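Local coordinates for metallopeptidase family protein (Thermus thermophilus, PDB 2EJQ), which is of unknown function but binds metal ions and is probably a zincin-like metallopeptidase, at residues 73-78 against 87-92. The protein carries 1 engineered substitution. Sequence-based numbering, arbitrary orientation.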
loop_
_atom_site.group_PDB
_atom_site.type_symbol
_atom_site.label_atom_id
_atom_site.label_comp_id
_atom_site.label_asym_id
_atom_site.label_seq_id
_atom_site.Cartn_x
_atom_site.Cartn_y
_atom_site.Cartn_z
ATOM N N GLY A 73 4.496 2.816 -11.020
ATOM C CA GLY A 73 5.045 2.131 -12.180
ATOM C C GLY A 73 4.406 0.776 -12.441
ATOM O O GLY A 73 4.257 0.360 -13.594
ATOM N N SER A 74 4.040 0.066 -11.375
ATOM C CA SER A 74 3.405 -1.235 -11.533
ATOM C C SER A 74 2.030 -1.071 -12.163
ATOM O O SER A 74 1.625 -1.897 -12.973
ATOM C CB SER A 74 3.275 -1.943 -10.187
ATOM O OG SER A 74 4.540 -2.317 -9.694
ATOM N N PHE A 75 1.314 -0.013 -11.778
ATOM C CA PHE A 75 -0.010 0.271 -12.332
ATOM C C PHE A 75 0.092 0.531 -13.842
ATOM O O PHE A 75 -0.738 0.060 -14.623
ATOM C CB PHE A 75 -0.645 1.504 -11.658
ATOM C CG PHE A 75 -1.263 1.230 -10.298
ATOM C CD1 PHE A 75 -0.464 1.114 -9.163
ATOM C CD2 PHE A 75 -2.650 1.103 -10.156
ATOM C CE1 PHE A 75 -1.026 0.880 -7.913
ATOM C CE2 PHE A 75 -3.226 0.866 -8.899
ATOM C CZ PHE A 75 -2.416 0.755 -7.780
ATOM N N LEU A 76 1.100 1.306 -14.239
ATOM C CA LEU A 76 1.314 1.629 -15.643
ATOM C C LEU A 76 1.585 0.369 -16.446
ATOM O O LEU A 76 0.993 0.166 -17.504
ATOM C CB LEU A 76 2.489 2.607 -15.800
ATOM C CG LEU A 76 2.159 4.060 -15.476
ATOM C CD1 LEU A 76 3.404 4.921 -15.567
ATOM C CD2 LEU A 76 1.104 4.550 -16.445
ATOM N N GLU A 77 2.467 -0.483 -15.931
ATOM C CA GLU A 77 2.805 -1.723 -16.616
ATOM C C GLU A 77 1.565 -2.568 -16.898
ATOM O O GLU A 77 1.394 -3.081 -18.001
ATOM C CB GLU A 77 3.801 -2.543 -15.787
ATOM C CG GLU A 77 5.213 -1.953 -15.688
ATOM C CD GLU A 77 5.960 -1.932 -17.017
ATOM O OE1 GLU A 77 5.549 -2.660 -17.945
ATOM O OE2 GLU A 77 6.969 -1.197 -17.129
ATOM N N VAL A 78 0.699 -2.709 -15.899
ATOM C CA VAL A 78 -0.506 -3.510 -16.050
ATOM C C VAL A 78 -1.635 -2.796 -16.773
ATOM O O VAL A 78 -2.503 -3.440 -17.359
ATOM C CB VAL A 78 -1.057 -3.969 -14.675
ATOM C CG1 VAL A 78 0.031 -4.660 -13.885
ATOM C CG2 VAL A 78 -1.607 -2.774 -13.897
ATOM N N ALA A 87 -10.960 2.135 -9.554
ATOM C CA ALA A 87 -11.277 0.801 -9.071
ATOM C C ALA A 87 -10.019 0.064 -8.632
ATOM O O ALA A 87 -10.029 -0.618 -7.611
ATOM C CB ALA A 87 -11.992 0.015 -10.146
ATOM N N GLU A 88 -8.939 0.206 -9.398
ATOM C CA GLU A 88 -7.680 -0.463 -9.079
ATOM C C GLU A 88 -6.986 0.088 -7.815
ATOM O O GLU A 88 -6.464 -0.678 -7.015
ATOM C CB GLU A 88 -6.735 -0.381 -10.279
ATOM C CG GLU A 88 -7.259 -1.059 -11.548
ATOM C CD GLU A 88 -7.077 -2.571 -11.536
ATOM O OE1 GLU A 88 -6.271 -3.070 -10.725
ATOM O OE2 GLU A 88 -7.724 -3.262 -12.353
ATOM N N VAL A 89 -6.978 1.403 -7.638
ATOM C CA VAL A 89 -6.369 2.007 -6.459
ATOM C C VAL A 89 -7.191 1.634 -5.209
ATOM O O VAL A 89 -6.647 1.254 -4.165
ATOM C CB VAL A 89 -6.328 3.550 -6.581
ATOM C CG1 VAL A 89 -5.924 4.164 -5.261
ATOM C CG2 VAL A 89 -5.339 3.961 -7.662
ATOM N N TRP A 90 -8.507 1.755 -5.331
ATOM C CA TRP A 90 -9.417 1.430 -4.246
ATOM C C TRP A 90 -9.106 0.047 -3.693
ATOM O O TRP A 90 -8.808 -0.122 -2.511
ATOM C CB TRP A 90 -10.854 1.474 -4.759
ATOM C CG TRP A 90 -11.888 1.141 -3.730
ATOM C CD1 TRP A 90 -12.621 -0.009 -3.645
ATOM C CD2 TRP A 90 -12.376 2.005 -2.701
ATOM N NE1 TRP A 90 -13.545 0.089 -2.633
ATOM C CE2 TRP A 90 -13.414 1.315 -2.035
ATOM C CE3 TRP A 90 -12.037 3.296 -2.276
ATOM C CZ2 TRP A 90 -14.122 1.877 -0.973
ATOM C CZ3 TRP A 90 -12.740 3.853 -1.222
ATOM C CH2 TRP A 90 -13.770 3.142 -0.581
ATOM N N GLU A 91 -9.161 -0.936 -4.575
ATOM C CA GLU A 91 -8.908 -2.328 -4.242
ATOM C C GLU A 91 -7.528 -2.575 -3.619
ATOM O O GLU A 91 -7.402 -3.266 -2.611
ATOM C CB GLU A 91 -9.094 -3.167 -5.514
ATOM C CG GLU A 91 -8.958 -4.667 -5.341
ATOM C CD GLU A 91 -9.917 -5.225 -4.296
ATOM O OE1 GLU A 91 -11.109 -4.823 -4.313
ATOM O OE2 GLU A 91 -9.478 -6.061 -3.463
ATOM N N THR A 92 -6.491 -2.000 -4.215
ATOM C CA THR A 92 -5.126 -2.181 -3.710
ATOM C C THR A 92 -4.944 -1.592 -2.302
ATOM O O THR A 92 -4.383 -2.222 -1.415
ATOM C CB THR A 92 -4.119 -1.548 -4.671
ATOM O OG1 THR A 92 -4.252 -2.161 -5.961
ATOM C CG2 THR A 92 -2.700 -1.734 -4.166
#
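Phe-75 reaches from the short helix 72-78 to Glu-88, Val-89 and Thr-92 on the long helix 85-105, which farther along carries an HExxH pattern consistent with the active-site helix of a zincin-like fold. Leu-76, next to Phe-75 in sequence, belongs to a magnesium site seen in this protein, though no metal is bound to it here. The two segments run at 132° with their axes 12.1 Å apart, a separation wide enough to call for a side chain as long as phenylalanine to span it. With CG anti to its carbonyl carbon (chi1 -79°), the ring is carried to the long helix, where CE2 and CZ do the touching. Glu-88 meets the ring at its edge: CB lies near the ring plane, 4.0 Å from CE2, while the carboxylate stands almost perpendicular to the ring (86°). Glutamate suits this partly exposed margin: its CB supplies the apolar contact while the chain, bent at chi2, slides past Phe-75 in the opposite direction. Val-89 crosses the phenylalanine at about a right angle, CG2 lying 3.9 Å from CE2; its compact branched side chain is buried, also touching Phe-6 and Leu-9 of helix 3-16. Phe-6 meets the Phe-75 ring as well, so helix 3-16 packs against both residues. Thr-92 approaches from the direction opposite to Phe-75, setting OG1 3.9 Å from CZ. Threonine suits the place because its hydroxyl finds an acceptor in its own helix, Glu-88 O, while still packing against the ring. A valine here has no hydroxyl to donate, and Glu-88 O would probably be left with just the backbone N-H of the pair. Thr-92 OG1 donates to Glu-88 O at 2.9 Å, while Thr-92 N reaches the same oxygen from the other face.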